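Local coordinates for protein broad specificity aminotransferase (Leishmania mexicana, PDB 4WB0) that probably transfers amino groups between a wide range of amino acids and 2-oxo acids, working as a homodimer with pyridoxal 5'-phosphate as its cofactor, at residues V186-Q191 against Q219-S224; S81-F86 against H302-A307; E329-M334 against N388-T393; C371-N376 against N405-N410. All coordinates share one frame; numbering follows the deposited sequence.

How the contacts relate
Contacts 1 and 2 belong to the sheet-centred part of the subunit, contacts 3 and 4 to its C-terminal part. Contact 1 lies deepest, its centre about 11 Å from the centre of the chain, and is held by a series of backbone hydrogen bonds between strands. Contact 2 joins two helices beside the same sheet, through aromatic faces and alanines. In contact 3 an arginine spans from a long helix to a turn carbonyl and apolar side chains pack alongside. Contact 4, partly exposed, its centre about 28 Å from that of the chain, rests mainly on one tyrosine. Helix 394-410 links the last two: segment 388-393 of contact 3 leads into it and contact 4 uses its end.

Contact 1 of 4, residues V186-Q191 against Q219-S224; sequences VFLLHQ and QVFFDS
Phe-187 and Leu-189 exchange backbone hydrogen bonds with Gln-219, Phe-221 and Asp-223 as parts of neighbouring parallel strands of a beta-alpha-beta unit, with helix 203-215 making the crossover, in the central mixed sheet of the aminotransferase fold. Phe-187 N donates to Gln-219 O at 2.9 Å, and the bonds then alternate up the strands until Gln-191 N reaches Asp-223 O at 3.0 Å. The axes of the two short strand segments diverge by 27°.

On the face that carries Val-186, Leu-188 and His-190, Leu-188 and Phe-221 run side by side, both ends leaving the sheet in the same direction. Leu-188 CD1 sits over the ring face, 3.7 Å from Phe-221 CG; a leucine methyl suits the flat face of a phenylalanine in a CH-pi contact. On the other face Leu-189 CD1 meets Val-220 CG1 at 3.8 Å, and Leu-189 CB touches Phe-222 CE1 at 3.8 Å. The Phe-222 ring is clasped between Val-220 CG1 and, on the opposite side, Gln-191 CG, 4.1 Å from the ring centroid. Gln-191 uses its aliphatic CG on the ring, and the bend at chi2 (-83°) turns the amide, 74° from the ring plane, on toward its polar partners.

Further out, helix 111-123 packs against Val-186 and Phe-221, while Phe-244 of helix 239-246 touches Leu-189, Val-220 and Phe-222. At the strand ends Asp-223 OD2 bonds to His-144 and His-190 NE2 to Thr-140. The Gln-191 amide is fixed by Ala-241 N and Asp-237 O, and NE2 also donates, at 2.8 Å, to a water hydrogen-bonded to Ser-224 OG.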
loop_
_atom_site.group_PDB
_atom_site.type_symbol
_atom_site.label_atom_id
_atom_site.label_comp_id
_atom_site.label_asym_id
_atom_site.label_seq_id
_atom_site.Cartn_x
_atom_site.Cartn_y
_atom_site.Cartn_z
ATOM N N VAL A 186 -14.122 -21.361 1.549
ATOM C CA VAL A 186 -13.668 -20.180 2.340
ATOM C C VAL A 186 -14.875 -19.334 2.707
ATOM O O VAL A 186 -15.689 -19.025 1.851
ATOM C CB VAL A 186 -12.691 -19.295 1.533
ATOM C CG1 VAL A 186 -12.215 -18.075 2.376
ATOM C CG2 VAL A 186 -11.581 -20.093 0.999
ATOM N N PHE A 187 -14.970 -18.940 3.970
ATOM C CA PHE A 187 -16.030 -18.109 4.479
ATOM C C PHE A 187 -15.393 -16.851 5.059
ATOM O O PHE A 187 -14.606 -16.933 5.998
ATOM C CB PHE A 187 -16.831 -18.848 5.571
ATOM C CG PHE A 187 -17.832 -19.780 5.009
ATOM C CD1 PHE A 187 -17.443 -20.977 4.468
ATOM C CD2 PHE A 187 -19.166 -19.396 4.916
ATOM C CE1 PHE A 187 -18.387 -21.824 3.856
ATOM C CE2 PHE A 187 -20.092 -20.223 4.311
ATOM C CZ PHE A 187 -19.704 -21.444 3.786
ATOM N N LEU A 188 -15.804 -15.718 4.515
ATOM C CA LEU A 188 -15.444 -14.393 5.023
ATOM C C LEU A 188 -16.496 -13.914 5.988
ATOM O O LEU A 188 -17.613 -13.615 5.582
ATOM C CB LEU A 188 -15.317 -13.422 3.859
ATOM C CG LEU A 188 -14.812 -12.036 4.274
ATOM C CD1 LEU A 188 -13.418 -12.147 4.770
ATOM C CD2 LEU A 188 -14.924 -11.070 3.073
ATOM N N LEU A 189 -16.144 -13.958 7.265
ATOM C CA LEU A 189 -16.997 -13.601 8.353
ATOM C C LEU A 189 -16.613 -12.268 9.007
ATOM O O LEU A 189 -15.430 -11.968 9.170
ATOM C CB LEU A 189 -16.947 -14.698 9.453
ATOM C CG LEU A 189 -17.196 -16.195 9.154
ATOM C CD1 LEU A 189 -16.948 -17.126 10.384
ATOM C CD2 LEU A 189 -18.619 -16.314 8.684
ATOM N N HIS A 190 -17.623 -11.534 9.467
ATOM C CA HIS A 190 -17.401 -10.289 10.189
ATOM C C HIS A 190 -17.193 -10.600 11.662
ATOM O O HIS A 190 -18.054 -11.157 12.317
ATOM C CB HIS A 190 -18.579 -9.365 10.001
ATOM C CG HIS A 190 -18.765 -8.931 8.580
ATOM N ND1 HIS A 190 -18.860 -7.617 8.200
ATOM C CD2 HIS A 190 -18.887 -9.659 7.446
ATOM C CE1 HIS A 190 -19.010 -7.543 6.887
ATOM N NE2 HIS A 190 -19.071 -8.768 6.413
ATOM N N GLN A 191 -16.058 -10.204 12.193
ATOM C CA GLN A 191 -15.672 -10.627 13.556
ATOM C C GLN A 191 -16.565 -10.037 14.628
ATOM O O GLN A 191 -16.849 -10.704 15.629
ATOM C CB GLN A 191 -14.190 -10.268 13.838
ATOM C CG GLN A 191 -13.562 -11.107 14.938
ATOM C CD GLN A 191 -13.837 -10.641 16.347
ATOM O OE1 GLN A 191 -13.905 -11.439 17.267
ATOM N NE2 GLN A 191 -13.976 -9.348 16.527
ATOM N N GLN A 219 -12.344 -22.975 5.533
ATOM C CA GLN A 219 -11.387 -21.970 5.941
ATOM C C GLN A 219 -12.111 -20.714 6.381
ATOM O O GLN A 219 -12.914 -20.176 5.620
ATOM C CB GLN A 219 -10.435 -21.644 4.787
ATOM C CG GLN A 219 -9.511 -20.439 5.032
ATOM C CD GLN A 219 -8.378 -20.767 6.011
ATOM O OE1 GLN A 219 -7.712 -21.822 5.910
ATOM N NE2 GLN A 219 -8.162 -19.864 6.982
ATOM N N VAL A 220 -11.819 -20.257 7.605
ATOM C CA VAL A 220 -12.413 -19.072 8.121
ATOM C C VAL A 220 -11.450 -17.870 7.853
ATOM O O VAL A 220 -10.269 -17.891 8.206
ATOM C CB VAL A 220 -12.722 -19.180 9.651
ATOM C CG1 VAL A 220 -13.211 -17.775 10.157
ATOM C CG2 VAL A 220 -13.813 -20.284 9.913
ATOM N N PHE A 221 -12.024 -16.836 7.284
ATOM C CA PHE A 221 -11.368 -15.534 7.106
ATOM C C PHE A 221 -12.203 -14.481 7.843
ATOM O O PHE A 221 -13.270 -14.089 7.379
ATOM C CB PHE A 221 -11.279 -15.232 5.595
ATOM C CG PHE A 221 -10.322 -14.097 5.206
ATOM C CD1 PHE A 221 -9.628 -13.369 6.162
ATOM C CD2 PHE A 221 -10.130 -13.798 3.850
ATOM C CE1 PHE A 221 -8.734 -12.334 5.776
ATOM C CE2 PHE A 221 -9.260 -12.758 3.436
ATOM C CZ PHE A 221 -8.540 -12.053 4.423
ATOM N N PHE A 222 -11.717 -14.009 8.979
ATOM C CA PHE A 222 -12.345 -12.885 9.692
ATOM C C PHE A 222 -11.921 -11.523 9.185
ATOM O O PHE A 222 -10.726 -11.291 8.969
ATOM C CB PHE A 222 -11.993 -12.927 11.192
ATOM C CG PHE A 222 -12.903 -13.826 12.028
ATOM C CD1 PHE A 222 -14.246 -13.606 12.017
ATOM C CD2 PHE A 222 -12.393 -14.824 12.840
ATOM C CE1 PHE A 222 -15.107 -14.387 12.809
ATOM C CE2 PHE A 222 -13.252 -15.616 13.632
ATOM C CZ PHE A 222 -14.577 -15.392 13.618
ATOM N N ASP A 223 -12.908 -10.641 9.026
ATOM C CA ASP A 223 -12.709 -9.219 8.787
ATOM C C ASP A 223 -12.973 -8.527 10.116
ATOM O O ASP A 223 -14.057 -8.621 10.684
ATOM C CB ASP A 223 -13.631 -8.684 7.692
ATOM C CG ASP A 223 -13.322 -7.201 7.306
ATOM O OD1 ASP A 223 -12.490 -6.558 7.976
ATOM O OD2 ASP A 223 -13.886 -6.674 6.293
ATOM N N SER A 224 -11.946 -7.904 10.668
ATOM C CA SER A 224 -12.073 -7.227 11.982
ATOM C C SER A 224 -11.773 -5.713 11.855
ATOM O O SER A 224 -10.663 -5.271 12.144
ATOM C CB SER A 224 -11.108 -7.886 12.979
ATOM O OG SER A 224 -11.237 -7.319 14.263
HETATM O O HOH W 1 -13.576 -7.080 15.000
#

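Contact 2 of 4, residues S81-F86 against H302-A307; sequences SGYQPF and HGARLA
Phe-86 and Ala-304 bring their backbones to 5.6 Å between CA atoms where the first turn of helix 84-95, with Tyr-83 at its N-cap position, packs on helix 301-312 beside strand 104-110, the edge strand within this chain of the aminotransferase's central mixed sheet. Such a close approach suits alanine: the single methyl of Ala-304 lies over the Phe-86 ring face, 3.6 Å from Phe-86 CG. Ala-307 CB, one turn on, meets Phe-86 CD1 at 3.8 Å. The other aromatic, Tyr-83, has its CG anti to the backbone N (chi1 -174°), which carries the ring out to Arg-305. There Pro-85 CD sits above the centre of one ring face and Arg-305 CG lies over the opposite face, off centre, 3.9 Å from the centroid.

Arg-305 runs extended and crosses the tyrosine with its guanidinium plane 80° from the ring. The methylene CG does the covering, while the guanidinium turns its edge toward Tyr-83 CE1; NH1 goes on to Asn-74 O, whereas NE is buried without a polar partner. Beyond the ring, a water molecule lies 2.7 Å from Tyr-83 OH and donates a weak bond to Arg-305 O.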
loop_
_atom_site.group_PDB
_atom_site.type_symbol
_atom_site.label_atom_id
_atom_site.label_comp_id
_atom_site.label_asym_id
_atom_site.label_seq_id
_atom_site.Cartn_x
_atom_site.Cartn_y
_atom_site.Cartn_z
ATOM N N SER A 81 7.621 -7.199 6.128
ATOM C CA SER A 81 6.490 -7.542 6.979
ATOM C C SER A 81 6.004 -6.367 7.812
ATOM O O SER A 81 4.883 -6.390 8.350
ATOM C CB SER A 81 6.861 -8.709 7.887
ATOM O OG SER A 81 8.027 -8.428 8.645
ATOM N N GLY A 82 6.827 -5.342 7.905
ATOM C CA GLY A 82 6.451 -4.140 8.619
ATOM C C GLY A 82 7.033 -3.973 10.032
ATOM O O GLY A 82 8.026 -4.569 10.407
ATOM N N TYR A 83 6.414 -3.099 10.805
ATOM C CA TYR A 83 6.985 -2.666 12.104
ATOM C C TYR A 83 6.623 -3.609 13.230
ATOM O O TYR A 83 5.484 -3.599 13.727
ATOM C CB TYR A 83 6.475 -1.275 12.386
ATOM C CG TYR A 83 7.036 -0.543 13.616
ATOM C CD1 TYR A 83 8.409 -0.268 13.750
ATOM C CD2 TYR A 83 6.183 -0.083 14.590
ATOM C CE1 TYR A 83 8.913 0.437 14.875
ATOM C CE2 TYR A 83 6.669 0.616 15.740
ATOM C CZ TYR A 83 8.038 0.867 15.873
ATOM O OH TYR A 83 8.498 1.586 16.970
ATOM N N GLN A 84 7.569 -4.428 13.645
ATOM C CA GLN A 84 7.245 -5.548 14.496
ATOM C C GLN A 84 6.627 -5.143 15.819
ATOM O O GLN A 84 5.732 -5.830 16.251
ATOM C CB GLN A 84 8.485 -6.401 14.768
ATOM C CG GLN A 84 8.165 -7.831 15.258
ATOM C CD GLN A 84 7.395 -8.604 14.181
ATOM O OE1 GLN A 84 7.693 -8.505 12.987
ATOM N NE2 GLN A 84 6.381 -9.309 14.587
ATOM N N PRO A 85 7.077 -4.013 16.440
ATOM C CA PRO A 85 6.455 -3.682 17.738
ATOM C C PRO A 85 4.911 -3.519 17.600
ATOM O O PRO A 85 4.160 -3.946 18.454
ATOM C CB PRO A 85 7.137 -2.348 18.142
ATOM C CG PRO A 85 8.537 -2.386 17.453
ATOM C CD PRO A 85 8.248 -3.165 16.135
ATOM N N PHE A 86 4.474 -2.933 16.500
ATOM C CA PHE A 86 3.052 -2.702 16.248
ATOM C C PHE A 86 2.349 -4.042 15.980
ATOM O O PHE A 86 1.292 -4.285 16.524
ATOM C CB PHE A 86 2.856 -1.774 15.050
ATOM C CG PHE A 86 1.477 -1.863 14.376
ATOM C CD1 PHE A 86 0.336 -1.343 14.964
ATOM C CD2 PHE A 86 1.353 -2.502 13.168
ATOM C CE1 PHE A 86 -0.913 -1.431 14.343
ATOM C CE2 PHE A 86 0.073 -2.590 12.516
ATOM C CZ PHE A 86 -1.021 -2.071 13.086
ATOM N N HIS A 302 4.509 5.450 9.781
ATOM C CA HIS A 302 3.970 6.403 10.719
ATOM C C HIS A 302 2.744 5.920 11.477
ATOM O O HIS A 302 2.673 6.064 12.713
ATOM C CB HIS A 302 3.652 7.707 9.987
ATOM C CG HIS A 302 3.252 8.839 10.897
ATOM N ND1 HIS A 302 4.142 9.492 11.712
ATOM C CD2 HIS A 302 2.050 9.438 11.099
ATOM C CE1 HIS A 302 3.524 10.481 12.354
ATOM N NE2 HIS A 302 2.257 10.480 11.987
ATOM N N GLY A 303 1.758 5.360 10.773
ATOM C CA GLY A 303 0.576 4.887 11.448
ATOM C C GLY A 303 0.828 3.719 12.423
ATOM O O GLY A 303 0.246 3.619 13.512
ATOM N N ALA A 304 1.696 2.802 12.027
ATOM C CA ALA A 304 2.003 1.700 12.906
ATOM C C ALA A 304 2.797 2.173 14.119
ATOM O O ALA A 304 2.651 1.617 15.193
ATOM C CB ALA A 304 2.764 0.673 12.178
ATOM N N ARG A 305 3.691 3.123 13.920
ATOM C CA ARG A 305 4.463 3.681 15.072
ATOM C C ARG A 305 3.545 4.380 16.062
ATOM O O ARG A 305 3.617 4.157 17.284
ATOM C CB ARG A 305 5.518 4.624 14.567
ATOM C CG ARG A 305 6.699 3.887 13.903
ATOM C CD ARG A 305 7.692 4.864 13.348
ATOM N NE ARG A 305 8.903 4.145 12.927
ATOM C CZ ARG A 305 9.860 4.709 12.195
ATOM N NH1 ARG A 305 9.723 5.970 11.772
ATOM N NH2 ARG A 305 10.950 4.030 11.884
ATOM N N LEU A 306 2.607 5.185 15.555
ATOM C CA LEU A 306 1.651 5.817 16.432
ATOM C C LEU A 306 0.805 4.780 17.212
ATOM O O LEU A 306 0.576 4.916 18.461
ATOM C CB LEU A 306 0.673 6.758 15.685
ATOM C CG LEU A 306 1.230 7.983 15.035
ATOM C CD1 LEU A 306 0.072 8.668 14.203
ATOM C CD2 LEU A 306 1.776 8.964 16.092
ATOM N N ALA A 307 0.277 3.807 16.488
ATOM C CA ALA A 307 -0.543 2.799 17.137
ATOM C C ALA A 307 0.232 1.953 18.098
ATOM O O ALA A 307 -0.314 1.562 19.169
ATOM C CB ALA A 307 -1.238 1.875 16.121
HETATM O O HOH W 2 6.562 2.861 18.280
#

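Contact 3 of 4, residues E329-M334 against N388-T393; sequences ERIRTM and NIAGLT
The Arg-330 guanidinium meets the turn 389-391 and its sequel edge-on, with two carbonyl oxygens, Leu-392 O and Ala-390 O, lying in its plane. This 3-10 turn, between strand 386-388 and helix 394-410, docks on helix 314-344, consistent with the long helix that connects the large and small domains in this family. NH1 and NH2 both grip Leu-392 O, at 2.9 Å and 3.0 Å, a fork that fixes the rotation of the group; NH2 donates in the carbonyl plane, while NH1 is tilted out of it. A bend at chi3 (80°) turns the end of the chain toward the turn. Weak bonds from NE to Tyr-48 OH and from NH2 to Arg-49 O add further direct partners.

Apolar side chains pack alongside. Ile-331 CD1 presses on Ala-390 CB at 3.8 Å, and the small alanine lets the branched chain come close to the turn. Ile-389 CG2 reaches Met-334 CB at 3.6 Å and also touches Ile-331 CG2. Met-334 and Leu-392 run antiparallel, flank against flank; the flexible methionine bends at chi2 and chi3, which brings SD 3.7 Å from Leu-392 CB and 3.4 Å from the backbone C of Thr-393, the N-cap residue of the next helix.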
loop_
_atom_site.group_PDB
_atom_site.type_symbol
_atom_site.label_atom_id
_atom_site.label_comp_id
_atom_site.label_asym_id
_atom_site.label_seq_id
_atom_site.Cartn_x
_atom_site.Cartn_y
_atom_site.Cartn_z
ATOM N N GLU A 329 -20.442 5.156 23.161
ATOM C CA GLU A 329 -21.598 5.639 23.898
ATOM C C GLU A 329 -22.287 6.823 23.170
ATOM O O GLU A 329 -23.500 6.924 23.208
ATOM C CB GLU A 329 -21.203 6.038 25.310
ATOM C CG GLU A 329 -22.345 6.607 26.070
ATOM C CD GLU A 329 -22.123 6.631 27.560
ATOM O OE1 GLU A 329 -20.989 6.932 27.988
ATOM O OE2 GLU A 329 -23.095 6.342 28.303
ATOM N N ARG A 330 -21.544 7.698 22.498
ATOM C CA ARG A 330 -22.219 8.795 21.770
ATOM C C ARG A 330 -23.095 8.190 20.640
ATOM O O ARG A 330 -24.173 8.682 20.333
ATOM C CB ARG A 330 -21.214 9.792 21.220
ATOM C CG ARG A 330 -21.855 11.131 20.822
ATOM C CD ARG A 330 -20.896 11.986 20.049
ATOM N NE ARG A 330 -20.803 11.582 18.645
ATOM C CZ ARG A 330 -21.745 11.827 17.741
ATOM N NH1 ARG A 330 -22.885 12.423 18.114
ATOM N NH2 ARG A 330 -21.574 11.441 16.478
ATOM N N ILE A 331 -22.630 7.095 20.049
ATOM C CA ILE A 331 -23.398 6.419 19.018
ATOM C C ILE A 331 -24.700 5.881 19.566
ATOM O O ILE A 331 -25.737 6.097 18.959
ATOM C CB ILE A 331 -22.547 5.328 18.365
ATOM C CG1 ILE A 331 -21.394 6.016 17.614
ATOM C CG2 ILE A 331 -23.361 4.420 17.415
ATOM C CD1 ILE A 331 -20.257 5.085 17.250
ATOM N N ARG A 332 -24.681 5.228 20.718
ATOM C CA ARG A 332 -25.938 4.770 21.312
ATOM C C ARG A 332 -26.882 5.918 21.621
ATOM O O ARG A 332 -28.085 5.827 21.385
ATOM C CB ARG A 332 -25.666 3.948 22.582
ATOM C CG ARG A 332 -24.864 2.646 22.233
ATOM C CD ARG A 332 -24.720 1.656 23.425
ATOM N NE ARG A 332 -24.116 2.250 24.610
ATOM C CZ ARG A 332 -22.810 2.183 24.920
ATOM N NH1 ARG A 332 -21.936 1.561 24.133
ATOM N NH2 ARG A 332 -22.367 2.764 26.023
ATOM N N THR A 333 -26.340 7.019 22.112
ATOM C CA THR A 333 -27.185 8.202 22.347
ATOM C C THR A 333 -27.845 8.659 21.041
ATOM O O THR A 333 -29.004 9.012 21.032
ATOM C CB THR A 333 -26.388 9.368 22.943
ATOM O OG1 THR A 333 -25.744 8.938 24.134
ATOM C CG2 THR A 333 -27.297 10.484 23.327
ATOM N N MET A 334 -27.104 8.639 19.938
ATOM C CA MET A 334 -27.672 9.038 18.658
ATOM C C MET A 334 -28.760 8.042 18.247
ATOM O O MET A 334 -29.813 8.453 17.801
ATOM C CB MET A 334 -26.582 9.131 17.592
ATOM C CG MET A 334 -25.659 10.368 17.794
ATOM S SD MET A 334 -26.509 11.977 17.677
ATOM C CE MET A 334 -26.759 12.352 19.443
ATOM N N ASN A 388 -24.613 5.991 8.509
ATOM C CA ASN A 388 -23.576 6.140 9.534
ATOM C C ASN A 388 -24.111 6.949 10.721
ATOM O O ASN A 388 -24.130 8.193 10.696
ATOM C CB ASN A 388 -22.308 6.794 8.970
ATOM C CG ASN A 388 -21.302 7.085 10.053
ATOM O OD1 ASN A 388 -21.206 6.348 11.041
ATOM N ND2 ASN A 388 -20.543 8.155 9.879
ATOM N N ILE A 389 -24.583 6.218 11.734
ATOM C CA ILE A 389 -25.110 6.828 12.956
ATOM C C ILE A 389 -24.012 7.667 13.600
ATOM O O ILE A 389 -24.247 8.681 14.220
ATOM C CB ILE A 389 -25.603 5.745 13.955
ATOM C CG1 ILE A 389 -26.780 4.942 13.352
ATOM C CG2 ILE A 389 -25.978 6.356 15.316
ATOM C CD1 ILE A 389 -28.039 5.833 13.118
ATOM N N ALA A 390 -22.774 7.223 13.462
ATOM C CA ALA A 390 -21.667 7.972 14.067
ATOM C C ALA A 390 -21.459 9.320 13.391
ATOM O O ALA A 390 -20.733 10.194 13.901
ATOM C CB ALA A 390 -20.348 7.130 14.056
ATOM N N GLY A 391 -22.149 9.561 12.280
ATOM C CA GLY A 391 -22.119 10.894 11.675
ATOM C C GLY A 391 -23.129 11.935 12.216
ATOM O O GLY A 391 -23.103 13.136 11.863
ATOM N N LEU A 392 -24.003 11.488 13.100
ATOM C CA LEU A 392 -25.136 12.291 13.531
ATOM C C LEU A 392 -24.794 13.237 14.644
ATOM O O LEU A 392 -23.909 12.940 15.436
ATOM C CB LEU A 392 -26.260 11.405 14.026
ATOM C CG LEU A 392 -26.959 10.594 12.944
ATOM C CD1 LEU A 392 -27.736 9.484 13.599
ATOM C CD2 LEU A 392 -27.861 11.526 12.087
ATOM N N THR A 393 -25.516 14.364 14.715
ATOM C CA THR A 393 -25.501 15.225 15.898
ATOM C C THR A 393 -26.898 15.136 16.435
ATOM O O THR A 393 -27.754 14.561 15.766
ATOM C CB THR A 393 -25.196 16.681 15.545
ATOM O OG1 THR A 393 -26.308 17.167 14.749
ATOM C CG2 THR A 393 -23.881 16.725 14.765
#

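Contact 4 of 4, residues C371-N376 against N405-N410; sequences CEYCQN and NDAVRN
Tyr-373 lays one ring face against Ala-407 where helices 368-376 and 394-410, two helices of the C-terminal part of the subunit, probably the small domain as in related aminotransferases, cross obliquely. The axes of the two short helical segments approach to 9.2 Å at an angle of 137°, a spacing that suits a tyrosine facing an alanine. A chi1 of -175° swings the Tyr-373 ring away from its own backbone N and over to the second helix. Ala-407 CA lies 4.0 Å from the ring centroid, over the face but displaced toward its rim, and Ala-407 CB touches Tyr-373 CD1 at 3.6 Å.

The phenol end continues past the alanine to Asp-406, crossing it at a slant, with ring and carboxylate planes 79° apart. What meets is the aspartate's methylene rather than its charge. Cys-374 brings its sulfur to the same methyl: SG is 4.2 Å from Ala-407 CB. The His-377 ring also meets the tyrosine.

On the second helix Asn-405 OD1 accepts from Arg-409 NE at 2.8 Å, while Arg-409 NH2 reaches Leu-345 O, tying this helix end to the chain after helix 314-344. At the outer end of the ring, Tyr-373 OH sits 3.4 Å from Asp-406 CB.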
loop_
_atom_site.group_PDB
_atom_site.type_symbol
_atom_site.label_atom_id
_atom_site.label_comp_id
_atom_site.label_asym_id
_atom_site.label_seq_id
_atom_site.Cartn_x
_atom_site.Cartn_y
_atom_site.Cartn_z
ATOM N N CYS A 371 -35.019 5.585 0.123
ATOM C CA CYS A 371 -33.647 6.024 0.312
ATOM C C CYS A 371 -33.339 7.179 -0.632
ATOM O O CYS A 371 -32.607 8.101 -0.266
ATOM C CB CYS A 371 -32.676 4.879 0.091
ATOM S SG CYS A 371 -32.736 3.661 1.426
ATOM N N GLU A 372 -33.894 7.122 -1.839
ATOM C CA GLU A 372 -33.684 8.170 -2.838
ATOM C C GLU A 372 -34.349 9.468 -2.401
ATOM O O GLU A 372 -33.771 10.541 -2.556
ATOM C CB GLU A 372 -34.216 7.734 -4.212
ATOM C CG GLU A 372 -33.207 6.832 -4.963
ATOM C CD GLU A 372 -33.777 6.210 -6.226
ATOM O OE1 GLU A 372 -34.953 6.455 -6.539
ATOM O OE2 GLU A 372 -33.035 5.471 -6.904
ATOM N N TYR A 373 -35.555 9.343 -1.856
ATOM C CA TYR A 373 -36.248 10.438 -1.203
ATOM C C TYR A 373 -35.316 11.104 -0.181
ATOM O O TYR A 373 -35.042 12.299 -0.285
ATOM C CB TYR A 373 -37.527 9.920 -0.538
ATOM C CG TYR A 373 -38.409 10.973 0.093
ATOM C CD1 TYR A 373 -38.171 11.424 1.390
ATOM C CD2 TYR A 373 -39.498 11.501 -0.597
ATOM C CE1 TYR A 373 -38.988 12.368 1.988
ATOM C CE2 TYR A 373 -40.323 12.459 -0.013
ATOM C CZ TYR A 373 -40.061 12.890 1.275
ATOM O OH TYR A 373 -40.872 13.822 1.858
ATOM N N CYS A 374 -34.798 10.320 0.769
ATOM C CA CYS A 374 -33.936 10.851 1.823
ATOM C C CYS A 374 -32.759 11.673 1.284
ATOM O O CYS A 374 -32.525 12.808 1.709
ATOM C CB CYS A 374 -33.401 9.703 2.687
ATOM S SG CYS A 374 -34.672 8.963 3.781
ATOM N N GLN A 375 -32.030 11.073 0.350
ATOM C CA GLN A 375 -30.895 11.698 -0.298
ATOM C C GLN A 375 -31.305 13.029 -0.943
ATOM O O GLN A 375 -30.514 13.966 -1.008
ATOM C CB GLN A 375 -30.325 10.765 -1.364
ATOM C CG GLN A 375 -29.668 9.524 -0.818
ATOM C CD GLN A 375 -29.417 8.497 -1.910
ATOM O OE1 GLN A 375 -29.756 8.716 -3.082
ATOM N NE2 GLN A 375 -28.839 7.371 -1.532
ATOM N N ASN A 376 -32.539 13.090 -1.426
ATOM C CA ASN A 376 -33.010 14.275 -2.119
ATOM C C ASN A 376 -33.506 15.343 -1.151
ATOM O O ASN A 376 -33.813 16.456 -1.571
ATOM C CB ASN A 376 -34.111 13.908 -3.102
ATOM C CG ASN A 376 -33.586 13.144 -4.294
ATOM O OD1 ASN A 376 -32.370 13.127 -4.566
ATOM N ND2 ASN A 376 -34.490 12.494 -5.009
ATOM N N ASN A 405 -39.678 9.412 8.573
ATOM C CA ASN A 405 -41.123 9.529 8.713
ATOM C C ASN A 405 -41.798 10.010 7.423
ATOM O O ASN A 405 -42.792 9.434 6.975
ATOM C CB ASN A 405 -41.474 10.490 9.856
ATOM C CG ASN A 405 -42.958 10.626 10.061
ATOM O OD1 ASN A 405 -43.637 9.657 10.393
ATOM N ND2 ASN A 405 -43.470 11.843 9.891
ATOM N N ASP A 406 -41.250 11.065 6.828
ATOM C CA ASP A 406 -41.779 11.573 5.565
ATOM C C ASP A 406 -41.643 10.535 4.456
ATOM O O ASP A 406 -42.587 10.316 3.694
ATOM C CB ASP A 406 -41.066 12.858 5.131
ATOM C CG ASP A 406 -41.431 14.049 5.981
ATOM O OD1 ASP A 406 -42.448 13.973 6.713
ATOM O OD2 ASP A 406 -40.693 15.067 5.892
ATOM N N ALA A 407 -40.472 9.906 4.351
ATOM C CA ALA A 407 -40.254 8.990 3.257
ATOM C C ALA A 407 -41.259 7.838 3.331
ATOM O O ALA A 407 -41.885 7.465 2.319
ATOM C CB ALA A 407 -38.859 8.472 3.267
ATOM N N VAL A 408 -41.453 7.322 4.537
ATOM C CA VAL A 408 -42.298 6.166 4.755
ATOM C C VAL A 408 -43.754 6.512 4.464
ATOM O O VAL A 408 -44.470 5.759 3.793
ATOM C CB VAL A 408 -42.147 5.642 6.201
ATOM C CG1 VAL A 408 -43.223 4.608 6.507
ATOM C CG2 VAL A 408 -40.807 5.025 6.372
ATOM N N ARG A 409 -44.192 7.662 4.954
ATOM C CA ARG A 409 -45.588 8.045 4.792
ATOM C C ARG A 409 -45.955 8.424 3.359
ATOM O O ARG A 409 -47.153 8.458 3.015
ATOM C CB ARG A 409 -45.939 9.201 5.733
ATOM C CG ARG A 409 -45.969 8.788 7.189
ATOM C CD ARG A 409 -46.316 9.950 8.082
ATOM N NE ARG A 409 -46.244 9.607 9.507
ATOM C CZ ARG A 409 -47.270 9.146 10.217
ATOM N NH1 ARG A 409 -48.451 8.934 9.634
ATOM N NH2 ARG A 409 -47.120 8.881 11.506
ATOM N N ASN A 410 -44.956 8.679 2.514
ATOM C CA ASN A 410 -45.222 9.293 1.204
ATOM C C ASN A 410 -44.784 8.485 -0.013
ATOM O O ASN A 410 -45.241 8.754 -1.126
ATOM C CB ASN A 410 -44.574 10.680 1.152
ATOM C CG ASN A 410 -45.283 11.681 2.061
ATOM O OD1 ASN A 410 -44.665 12.329 2.905
ATOM N ND2 ASN A 410 -46.592 11.788 1.903
#